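Local atomic coordinates of chitinase (PDB entry 5XSW), a protein that probably hydrolyses internal glycosidic bonds of chitin, the polymer of N-acetylglucosamine, using a helix-rich domain seen here with bound chitin sugars. Residues A[333-338]-A[369-375]; A[326-330]-A[379-383]; A[173-179]-A[211-215]. One frame throughout, in Å; residues are numbered along the deposited sequence.

Interaction 1 (A[333-338]-A[369-375]). With NAG (2-acetamido-2-deoxy-beta-D-glucopyranose), chain C; NAG (2-acetamido-2-deoxy-beta-D-glucopyranose), chain D.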
loop_
_atom_site.group_PDB
_atom_site.type_symbol
_atom_site.label_atom_id
_atom_site.label_comp_id
_atom_site.label_asym_id
_atom_site.label_seq_id
_atom_site.Cartn_x
_atom_site.Cartn_y
_atom_site.Cartn_z
ATOM N N ASP A 333 -6.725 15.772 6.198
ATOM C CA ASP A 333 -7.550 14.800 6.910
ATOM C C ASP A 333 -8.465 14.013 5.940
ATOM O O ASP A 333 -8.661 12.818 6.082
ATOM C CB ASP A 333 -8.440 15.465 7.935
ATOM C CG ASP A 333 -9.200 14.459 8.735
ATOM O OD1 ASP A 333 -8.541 13.767 9.529
ATOM O OD2 ASP A 333 -10.432 14.261 8.532
ATOM N N PHE A 334 -9.069 14.702 4.987
ATOM C CA PHE A 334 -9.884 13.982 3.997
ATOM C C PHE A 334 -9.074 12.897 3.251
ATOM O O PHE A 334 -9.539 11.781 3.066
ATOM C CB PHE A 334 -10.517 15.000 3.002
ATOM C CG PHE A 334 -11.329 14.352 1.895
ATOM C CD1 PHE A 334 -12.586 13.803 2.168
ATOM C CD2 PHE A 334 -10.814 14.277 0.631
ATOM C CE1 PHE A 334 -13.338 13.213 1.139
ATOM C CE2 PHE A 334 -11.549 13.731 -0.413
ATOM C CZ PHE A 334 -12.815 13.182 -0.162
ATOM N N GLY A 335 -7.860 13.234 2.834
ATOM C CA GLY A 335 -6.959 12.349 2.120
ATOM C C GLY A 335 -6.558 11.162 3.022
ATOM O O GLY A 335 -6.229 10.052 2.558
ATOM N N TYR A 336 -6.511 11.414 4.315
ATOM C CA TYR A 336 -6.110 10.341 5.263
ATOM C C TYR A 336 -7.194 9.305 5.307
ATOM O O TYR A 336 -6.920 8.087 5.263
ATOM C CB TYR A 336 -5.894 10.886 6.666
ATOM C CG TYR A 336 -5.397 9.787 7.629
ATOM C CD1 TYR A 336 -4.049 9.511 7.744
ATOM C CD2 TYR A 336 -6.298 9.091 8.415
ATOM C CE1 TYR A 336 -3.569 8.539 8.643
ATOM C CE2 TYR A 336 -5.862 8.100 9.310
ATOM C CZ TYR A 336 -4.506 7.826 9.401
ATOM O OH TYR A 336 -4.074 6.863 10.285
ATOM N N ASN A 337 -8.425 9.781 5.363
ATOM C CA ASN A 337 -9.575 8.856 5.440
ATOM C C ASN A 337 -9.997 8.274 4.058
ATOM O O ASN A 337 -10.286 7.079 3.951
ATOM C CB ASN A 337 -10.754 9.576 6.062
ATOM C CG ASN A 337 -12.025 8.703 6.142
ATOM O OD1 ASN A 337 -13.057 9.089 5.621
ATOM N ND2 ASN A 337 -11.932 7.515 6.797
ATOM N N ARG A 338 -9.980 9.083 3.004
ATOM C CA ARG A 338 -10.501 8.619 1.695
ATOM C C ARG A 338 -9.409 8.365 0.659
ATOM O O ARG A 338 -9.692 7.859 -0.408
ATOM C CB ARG A 338 -11.507 9.634 1.155
ATOM C CG ARG A 338 -12.788 9.798 1.969
ATOM C CD ARG A 338 -13.656 8.549 2.207
ATOM N NE ARG A 338 -13.860 7.722 1.021
ATOM C CZ ARG A 338 -14.759 7.934 0.066
ATOM N NH1 ARG A 338 -15.578 8.977 0.127
ATOM N NH2 ARG A 338 -14.858 7.062 -0.943
ATOM N N GLU A 369 -16.469 15.457 3.524
ATOM C CA GLU A 369 -16.706 15.026 4.880
ATOM C C GLU A 369 -15.847 13.828 5.273
ATOM O O GLU A 369 -15.448 13.693 6.419
ATOM C CB GLU A 369 -18.177 14.726 5.111
ATOM C CG GLU A 369 -18.507 14.625 6.580
ATOM C CD GLU A 369 -19.924 15.021 6.900
ATOM O OE1 GLU A 369 -20.717 15.177 5.960
ATOM O OE2 GLU A 369 -20.233 15.162 8.093
ATOM N N GLY A 370 -15.607 12.937 4.324
ATOM C CA GLY A 370 -15.158 11.589 4.638
ATOM C C GLY A 370 -16.239 10.705 5.278
ATOM O O GLY A 370 -17.348 11.147 5.493
ATOM N N PHE A 371 -15.913 9.467 5.635
ATOM C CA PHE A 371 -16.908 8.620 6.329
ATOM C C PHE A 371 -17.092 8.974 7.790
ATOM O O PHE A 371 -16.109 9.255 8.473
ATOM C CB PHE A 371 -16.501 7.138 6.240
ATOM C CG PHE A 371 -16.572 6.576 4.826
ATOM C CD1 PHE A 371 -17.772 6.580 4.135
ATOM C CD2 PHE A 371 -15.448 6.075 4.199
ATOM C CE1 PHE A 371 -17.857 6.083 2.830
ATOM C CE2 PHE A 371 -15.520 5.578 2.899
ATOM C CZ PHE A 371 -16.732 5.585 2.223
ATOM N N GLY A 372 -18.338 8.936 8.271
ATOM C CA GLY A 372 -18.612 9.090 9.701
ATOM C C GLY A 372 -18.275 10.489 10.193
ATOM O O GLY A 372 -17.835 10.666 11.330
ATOM N N GLY A 373 -18.434 11.499 9.337
ATOM C CA GLY A 373 -18.179 12.889 9.751
ATOM C C GLY A 373 -16.710 13.100 10.121
ATOM O O GLY A 373 -16.388 13.952 10.967
ATOM N N HIS A 374 -15.824 12.384 9.419
ATOM C CA HIS A 374 -14.405 12.335 9.766
ATOM C C HIS A 374 -13.777 13.744 9.807
ATOM O O HIS A 374 -13.159 14.122 10.800
ATOM C CB HIS A 374 -13.631 11.458 8.745
ATOM C CG HIS A 374 -12.277 11.023 9.217
ATOM N ND1 HIS A 374 -11.192 11.887 9.258
ATOM C CD2 HIS A 374 -11.815 9.811 9.624
ATOM C CE1 HIS A 374 -10.112 11.221 9.637
ATOM N NE2 HIS A 374 -10.463 9.960 9.888
ATOM N N VAL A 375 -13.917 14.508 8.722
ATOM C CA VAL A 375 -13.255 15.824 8.625
ATOM C C VAL A 375 -13.794 16.843 9.678
ATOM O O VAL A 375 -13.006 17.387 10.452
ATOM C CB VAL A 375 -13.348 16.421 7.175
ATOM C CG1 VAL A 375 -12.869 17.921 7.130
ATOM C CG2 VAL A 375 -12.460 15.592 6.264
HETATM C C1 NAG C . -14.118 4.331 12.593
HETATM C C2 NAG C . -13.336 3.154 12.147
HETATM C C3 NAG C . -12.228 3.559 11.188
HETATM C C4 NAG C . -12.726 4.396 10.048
HETATM C C5 NAG C . -13.448 5.558 10.596
HETATM C C6 NAG C . -14.013 6.351 9.449
HETATM C C7 NAG C . -12.944 1.110 13.589
HETATM C C8 NAG C . -12.274 0.486 14.842
HETATM N N2 NAG C . -12.767 2.483 13.334
HETATM O O3 NAG C . -11.530 2.416 10.648
HETATM O O4 NAG C . -11.623 4.973 9.318
HETATM O O5 NAG C . -14.572 5.132 11.444
HETATM O O6 NAG C . -14.775 7.352 10.112
HETATM O O7 NAG C . -13.613 0.458 12.779
HETATM C C1 NAG D . -18.698 4.394 -2.705
HETATM C C2 NAG D . -17.337 5.040 -2.860
HETATM C C3 NAG D . -16.260 4.037 -2.583
HETATM C C4 NAG D . -16.417 3.367 -1.267
HETATM C C5 NAG D . -17.752 2.725 -1.183
HETATM C C6 NAG D . -17.927 2.115 0.238
HETATM C C7 NAG D . -16.856 6.807 -4.559
HETATM C C8 NAG D . -16.745 7.236 -6.037
HETATM N N2 NAG D . -17.243 5.475 -4.240
HETATM O O3 NAG D . -14.964 4.641 -2.676
HETATM O O4 NAG D . -15.444 2.262 -1.166
HETATM O O5 NAG D . -18.800 3.734 -1.383
HETATM O O6 NAG D . -19.238 1.602 0.240
HETATM O O7 NAG D . -16.534 7.559 -3.653
#
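Both Asp333 and Asn337, one helical turn apart, hold CG trans to the backbone nitrogen (chi1 -175° and 178°), and both therefore reach His374, whose own trans chi1 swings its imidazole back against helix 327-338. The carboxylate takes the edge of that ring: His374 ND1 donates to Asp333 OD2 over 2.6 Å, on the syn side of the carboxylate and almost in the imidazole plane. Asn337 takes a face instead, its CB lying 3.7 Å from the ring centroid in a CH-pi contact, with the amide nearly flat upon the imidazole. Asparagine suits this place because its amide also serves the neighbouring loop: OD1 accepts the backbone N of Phe371 at 2.9 Å. Gly370, with positive phi and no side chain, lets the loop pass close to this same oxygen. At the helix end Arg338 is bent at chi2 and chi3, which lays a guanidinium face against Phe371, and Phe371 CZ lies 3.7 Å above the guanidinium plane. NH2 of Arg338 then donates to O7 of the chain D sugar at 3.2 Å, while Phe371 O accepts O6 of the chain C sugar at 2.8 Å. Asn337 and the glycine-rich loop thus line this subunit's glycan site, while Arg338 reaches the sugar held by the second subunit. Deeper in, Val375 CG2 packs on Phe334 CB at 3.8 Å. The Phe371 ring also stacks on Phe371 of the second subunit, placing this edge at the dimer interface. Beneath it, Leu209 of helix 203-214 touches Asp333 and His374, whose NE2 bonds Glu213 OE1, and Tyr336 packs against Leu300 and Glu303 of helix 288-311.

Interaction 2 (A[326-330]-A[379-383])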
loop_
_atom_site.group_PDB
_atom_site.type_symbol
_atom_site.label_atom_id
_atom_site.label_comp_id
_atom_site.label_asym_id
_atom_site.label_seq_id
_atom_site.Cartn_x
_atom_site.Cartn_y
_atom_site.Cartn_z
ATOM N N TRP A 326 -8.795 26.650 7.787
ATOM C CA TRP A 326 -8.528 25.237 8.118
ATOM C C TRP A 326 -8.454 24.403 6.818
ATOM O O TRP A 326 -8.432 23.160 6.872
ATOM C CB TRP A 326 -9.612 24.720 9.061
ATOM C CG TRP A 326 -9.468 25.162 10.487
ATOM C CD1 TRP A 326 -9.911 26.343 11.039
ATOM C CD2 TRP A 326 -8.834 24.439 11.550
ATOM N NE1 TRP A 326 -9.576 26.391 12.377
ATOM C CE2 TRP A 326 -8.925 25.238 12.718
ATOM C CE3 TRP A 326 -8.189 23.205 11.624
ATOM C CZ2 TRP A 326 -8.395 24.836 13.950
ATOM C CZ3 TRP A 326 -7.676 22.801 12.847
ATOM C CH2 TRP A 326 -7.773 23.615 13.989
ATOM N N ALA A 327 -8.413 25.086 5.659
ATOM C CA ALA A 327 -8.431 24.394 4.373
ATOM C C ALA A 327 -7.352 23.277 4.250
ATOM O O ALA A 327 -7.696 22.178 3.867
ATOM C CB ALA A 327 -8.255 25.374 3.221
ATOM N N GLU A 328 -6.081 23.567 4.540
ATOM C CA GLU A 328 -5.039 22.585 4.400
ATOM C C GLU A 328 -5.340 21.328 5.270
ATOM O O GLU A 328 -5.222 20.156 4.824
ATOM C CB GLU A 328 -3.682 23.168 4.784
ATOM C CG GLU A 328 -2.574 22.081 4.743
ATOM C CD GLU A 328 -1.176 22.606 5.034
ATOM O OE1 GLU A 328 -1.042 23.449 5.965
ATOM O OE2 GLU A 328 -0.227 22.141 4.387
ATOM N N THR A 329 -5.698 21.591 6.510
ATOM C CA THR A 329 -5.985 20.515 7.490
ATOM C C THR A 329 -7.178 19.670 7.009
ATOM O O THR A 329 -7.184 18.447 7.153
ATOM C CB THR A 329 -6.241 21.102 8.913
ATOM O OG1 THR A 329 -5.025 21.763 9.347
ATOM C CG2 THR A 329 -6.576 19.962 9.899
ATOM N N GLU A 330 -8.206 20.310 6.472
ATOM C CA GLU A 330 -9.334 19.579 5.922
ATOM C C GLU A 330 -8.926 18.637 4.747
ATOM O O GLU A 330 -9.366 17.481 4.697
ATOM C CB GLU A 330 -10.414 20.581 5.398
ATOM C CG GLU A 330 -11.097 21.305 6.574
ATOM C CD GLU A 330 -11.865 22.524 6.083
ATOM O OE1 GLU A 330 -12.476 22.430 5.010
ATOM O OE2 GLU A 330 -11.842 23.552 6.754
ATOM N N ILE A 379 -11.351 18.157 12.791
ATOM C CA ILE A 379 -11.047 19.593 12.796
ATOM C C ILE A 379 -11.604 20.272 14.036
ATOM O O ILE A 379 -10.890 21.048 14.697
ATOM C CB ILE A 379 -11.592 20.234 11.483
ATOM C CG1 ILE A 379 -10.461 20.274 10.452
ATOM C CG2 ILE A 379 -12.255 21.499 11.743
ATOM C CD1 ILE A 379 -10.146 18.972 9.886
ATOM N N ASN A 380 -12.843 19.945 14.396
ATOM C CA ASN A 380 -13.445 20.490 15.623
ATOM C C ASN A 380 -12.656 20.111 16.879
ATOM O O ASN A 380 -12.415 20.945 17.760
ATOM C CB ASN A 380 -14.895 20.014 15.754
ATOM C CG ASN A 380 -15.807 20.706 14.709
ATOM O OD1 ASN A 380 -15.591 21.877 14.323
ATOM N ND2 ASN A 380 -16.778 19.970 14.206
ATOM N N ILE A 381 -12.235 18.858 16.975
ATOM C CA ILE A 381 -11.494 18.452 18.187
ATOM C C ILE A 381 -10.106 19.110 18.231
ATOM O O ILE A 381 -9.656 19.559 19.306
ATOM C CB ILE A 381 -11.383 16.884 18.285
ATOM C CG1 ILE A 381 -12.776 16.306 18.533
ATOM C CG2 ILE A 381 -10.429 16.445 19.421
ATOM C CD1 ILE A 381 -12.819 14.730 18.593
ATOM N N THR A 382 -9.418 19.171 17.095
ATOM C CA THR A 382 -8.116 19.837 17.061
ATOM C C THR A 382 -8.274 21.304 17.533
ATOM O O THR A 382 -7.461 21.790 18.347
ATOM C CB THR A 382 -7.502 19.808 15.627
ATOM O OG1 THR A 382 -7.437 18.447 15.180
ATOM C CG2 THR A 382 -6.077 20.401 15.549
ATOM N N ALA A 383 -9.273 22.005 16.983
ATOM C CA ALA A 383 -9.517 23.415 17.354
ATOM C C ALA A 383 -9.817 23.525 18.867
ATOM O O ALA A 383 -9.273 24.378 19.547
ATOM C CB ALA A 383 -10.689 24.008 16.522
#
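Trp326 meets segment 379-383 of helix 374-386 with the six-membered part of its indole, which reaches three residues there. CE3 lies 3.9 Å from CG1 of Ile379, Thr382 CG2 comes up to the ring edge in its plane, and Ala383 CB approaches CZ2 to 3.5 Å. A small alanine suits this last place, since the broad ring comes close to the helix backbone. The carbonyl oxygen of Ile379 lies over one indole face, though it is already engaged by the helical bond from Ala383 N. One turn further along, Thr329 points its methyl trans to the backbone nitrogen, and CG2 thereby meets Ile379 CD1 at 3.7 Å; the methylene CG of Glu330 adds a looser contact with Ile379 CG1.

Polar bonds to the surroundings position these groups. Trp326 occupies the N-cap position of helix 327-338, its N bonded to Asp324 OD1. Thr329 OG1 is bonded to Phe151 N, and Thr382 OG1 turns back to Val378 O, so each threonine gives its methyl to the other segment. With no hydrogen bond across it, the join is apolar and depends on the fit of ring, methyl and methylene surfaces.

Interaction 3 (A[173-179]-A[211-215]). With NDG (2-acetamido-2-deoxy-alpha-D-glucopyranose), chain B; NAG (2-acetamido-2-deoxy-beta-D-glucopyranose), chain C.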
loop_
_atom_site.group_PDB
_atom_site.type_symbol
_atom_site.label_atom_id
_atom_site.label_comp_id
_atom_site.label_asym_id
_atom_site.label_seq_id
_atom_site.Cartn_x
_atom_site.Cartn_y
_atom_site.Cartn_z
ATOM N N LEU A 173 -18.764 12.974 19.338
ATOM C CA LEU A 173 -17.655 12.219 18.776
ATOM C C LEU A 173 -18.134 10.798 18.619
ATOM O O LEU A 173 -18.519 10.152 19.617
ATOM C CB LEU A 173 -16.430 12.245 19.717
ATOM C CG LEU A 173 -15.345 11.196 19.474
ATOM C CD1 LEU A 173 -14.712 11.360 18.060
ATOM C CD2 LEU A 173 -14.264 11.412 20.574
ATOM N N ASN A 174 -18.068 10.277 17.390
ATOM C CA ASN A 174 -18.469 8.892 17.129
ATOM C C ASN A 174 -19.851 8.568 17.686
ATOM O O ASN A 174 -20.067 7.453 18.146
ATOM C CB ASN A 174 -17.432 7.919 17.693
ATOM C CG ASN A 174 -16.147 7.969 16.891
ATOM O OD1 ASN A 174 -16.197 8.395 15.733
ATOM N ND2 ASN A 174 -14.997 7.578 17.492
ATOM N N LEU A 175 -20.712 9.584 17.659
ATOM C CA LEU A 175 -22.125 9.552 18.105
ATOM C C LEU A 175 -22.292 9.512 19.629
ATOM O O LEU A 175 -23.406 9.310 20.135
ATOM C CB LEU A 175 -22.868 8.373 17.496
ATOM C CG LEU A 175 -22.924 8.294 15.960
ATOM C CD1 LEU A 175 -23.863 7.152 15.555
ATOM C CD2 LEU A 175 -23.377 9.593 15.368
ATOM N N ALA A 176 -21.208 9.676 20.374
ATOM C CA ALA A 176 -21.361 9.775 21.830
ATOM C C ALA A 176 -21.837 11.186 22.182
ATOM O O ALA A 176 -21.589 12.137 21.434
ATOM C CB ALA A 176 -20.038 9.453 22.522
ATOM N N SER A 177 -22.498 11.381 23.320
ATOM C CA SER A 177 -23.012 12.734 23.584
ATOM C C SER A 177 -21.905 13.714 23.952
ATOM O O SER A 177 -22.037 14.935 23.746
ATOM C CB SER A 177 -24.058 12.699 24.720
ATOM O OG SER A 177 -23.528 11.958 25.809
ATOM N N SER A 178 -20.814 13.197 24.523
ATOM C CA SER A 178 -19.684 14.064 24.879
ATOM C C SER A 178 -18.419 13.187 25.059
ATOM O O SER A 178 -18.502 11.957 25.070
ATOM C CB SER A 178 -19.993 14.838 26.147
ATOM O OG SER A 178 -19.996 13.928 27.221
ATOM N N ALA A 179 -17.253 13.811 25.159
ATOM C CA ALA A 179 -16.035 13.037 25.377
ATOM C C ALA A 179 -15.025 13.884 26.161
ATOM O O ALA A 179 -15.233 15.066 26.363
ATOM C CB ALA A 179 -15.435 12.584 24.014
ATOM N N ALA A 211 -8.784 9.805 18.138
ATOM C CA ALA A 211 -10.061 9.750 18.834
ATOM C C ALA A 211 -11.196 9.355 17.828
ATOM O O ALA A 211 -12.059 8.485 18.099
ATOM C CB ALA A 211 -10.353 11.111 19.500
ATOM N N LYS A 212 -11.172 10.001 16.663
ATOM C CA LYS A 212 -12.151 9.711 15.596
ATOM C C LYS A 212 -11.973 8.278 15.094
ATOM O O LYS A 212 -12.972 7.527 14.963
ATOM C CB LYS A 212 -12.000 10.727 14.436
ATOM C CG LYS A 212 -12.850 10.363 13.196
ATOM C CD LYS A 212 -14.352 10.306 13.574
ATOM C CE LYS A 212 -15.088 9.313 12.686
ATOM N NZ LYS A 212 -16.501 9.090 13.042
ATOM N N GLU A 213 -10.738 7.886 14.817
ATOM C CA GLU A 213 -10.478 6.575 14.171
ATOM C C GLU A 213 -10.810 5.393 15.053
ATOM O O GLU A 213 -11.312 4.371 14.553
ATOM C CB GLU A 213 -9.013 6.450 13.756
ATOM C CG GLU A 213 -8.685 7.374 12.539
ATOM C CD GLU A 213 -9.324 6.920 11.239
ATOM O OE1 GLU A 213 -9.118 7.665 10.242
ATOM O OE2 GLU A 213 -9.944 5.803 11.192
ATOM N N ASN A 214 -10.478 5.482 16.352
ATOM C CA ASN A 214 -10.702 4.314 17.231
ATOM C C ASN A 214 -10.694 4.668 18.701
ATOM O O ASN A 214 -10.232 3.878 19.524
ATOM C CB ASN A 214 -9.606 3.257 16.912
ATOM C CG ASN A 214 -9.853 1.863 17.533
ATOM O OD1 ASN A 214 -10.964 1.510 17.937
ATOM N ND2 ASN A 214 -8.763 1.061 17.612
ATOM N N TRP A 215 -11.175 5.860 19.023
ATOM C CA TRP A 215 -11.285 6.268 20.429
ATOM C C TRP A 215 -9.923 6.109 21.121
ATOM O O TRP A 215 -9.873 5.787 22.292
ATOM C CB TRP A 215 -12.350 5.400 21.164
ATOM C CG TRP A 215 -13.771 5.808 20.944
ATOM C CD1 TRP A 215 -14.664 5.259 20.004
ATOM C CD2 TRP A 215 -14.489 6.879 21.594
ATOM N NE1 TRP A 215 -15.888 5.870 20.137
ATOM C CE2 TRP A 215 -15.810 6.876 21.075
ATOM C CE3 TRP A 215 -14.157 7.812 22.594
ATOM C CZ2 TRP A 215 -16.807 7.765 21.525
ATOM C CZ3 TRP A 215 -15.162 8.698 23.052
ATOM C CH2 TRP A 215 -16.461 8.694 22.478
HETATM C C1 NDG B . -18.574 5.113 15.460
HETATM C C2 NDG B . -18.244 5.950 14.229
HETATM C C3 NDG B . -17.213 5.311 13.358
HETATM C C4 NDG B . -15.974 4.829 14.090
HETATM C C5 NDG B . -16.372 3.955 15.285
HETATM C C6 NDG B . -15.199 3.700 16.221
HETATM C C7 NDG B . -20.041 7.434 13.325
HETATM C C8 NDG B . -21.337 7.654 12.464
HETATM O O5 NDG B . -17.334 4.629 16.131
HETATM O O3 NDG B . -16.831 6.300 12.369
HETATM O O4 NDG B . -15.276 3.888 13.274
HETATM O O6 NDG B . -15.569 2.756 17.235
HETATM O O7 NDG B . -19.447 8.359 13.845
HETATM N N2 NDG B . -19.480 6.128 13.477
HETATM O O1 NDG B . -19.238 3.981 15.090
HETATM C C1 NAG C . -14.118 4.331 12.593
HETATM C C2 NAG C . -13.336 3.154 12.147
HETATM C C3 NAG C . -12.228 3.559 11.188
HETATM C C4 NAG C . -12.726 4.396 10.048
HETATM C C5 NAG C . -13.448 5.558 10.596
HETATM C C6 NAG C . -14.013 6.351 9.449
HETATM C C7 NAG C . -12.944 1.110 13.589
HETATM C C8 NAG C . -12.274 0.486 14.842
HETATM N N2 NAG C . -12.767 2.483 13.334
HETATM O O3 NAG C . -11.530 2.416 10.648
HETATM O O4 NAG C . -11.623 4.973 9.318
HETATM O O5 NAG C . -14.572 5.132 11.444
HETATM O O6 NAG C . -14.775 7.352 10.112
HETATM O O7 NAG C . -13.613 0.458 12.779
HETATM O O HOH W 1 -17.605 11.493 14.823
#
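Residues 173-176 form a type I' beta turn, closed by Ala176 N to Leu173 O (2.8 Å) with Asn174 and Leu175 both at positive phi, and the turn sits on the C-terminal end of helix 203-214, after which Trp215 also turns to positive phi. The setting is a helix-rich domain consistent with the lysozyme-like fold. Asparagine tolerates the left-handed backbone of the turn well, and here its amide joins the two segments. ND2 of Asn174 points at the helix end, bonding Lys212 O at 3.2 Å and, weakly, Ala211 O at 3.1 Å, while also lying over one face of the Trp215 indole, near the rim. OD1 meets Lys212 NZ at 2.8 Å, almost in line with the C=O bond. Although Lys212 starts out away from the turn, a bend at chi2 (60°) brings its ammonium group round to this oxygen. Gly372 O, O3 of the alpha sugar and a water that also accepts Asn174 N gather there too, so four oxygens share three N-H hydrogens, the water being the more distant from NZ at 3.2 Å. The long, positively charged chain of Lys212 thus links turn, neighbouring loop and sugar. NZ beside OD1 and the carbonyl oxygens beside ND2 together fix the way round of the Asn174 amide.

Leu173 CD2 covers one face of the six-membered ring of Trp215, 4.1 Å from its centroid in a CH-pi contact, with Ala176 CB at the edge, 3.7 Å from CH2, and Ala179 CB near CZ3. Leu173 also packs on Thr377 and Ile381 of helix 374-386. On the sugar side, Leu175 of the turn touches the acetyl group of the alpha sugar, while on the helix Glu213 O accepts N2 of the chain C sugar, and OE2 of Glu213 receives the O4 hydroxyl of that sugar at 2.6 Å.

Overall arrangement
Helices 327-338 and 374-386 pack together in both interaction 1 and interaction 2, the first nested within the chain loop closed by the second; Val375 CG1 on Glu330 CG joins them. Interaction 2 is buried and apolar, while interaction 1 opens partly onto the sugars and the second subunit and relies on polar side chains. Interaction 3, also buried between its own segments, adds the end of helix 203-214 and resembles interaction 1 in chemistry: both contact the chain C sugar, and Lys212 and Glu213 bond across to Gly372 and His374. Its leucine side instead resembles interaction 2, Leu173 meeting Ile381 there.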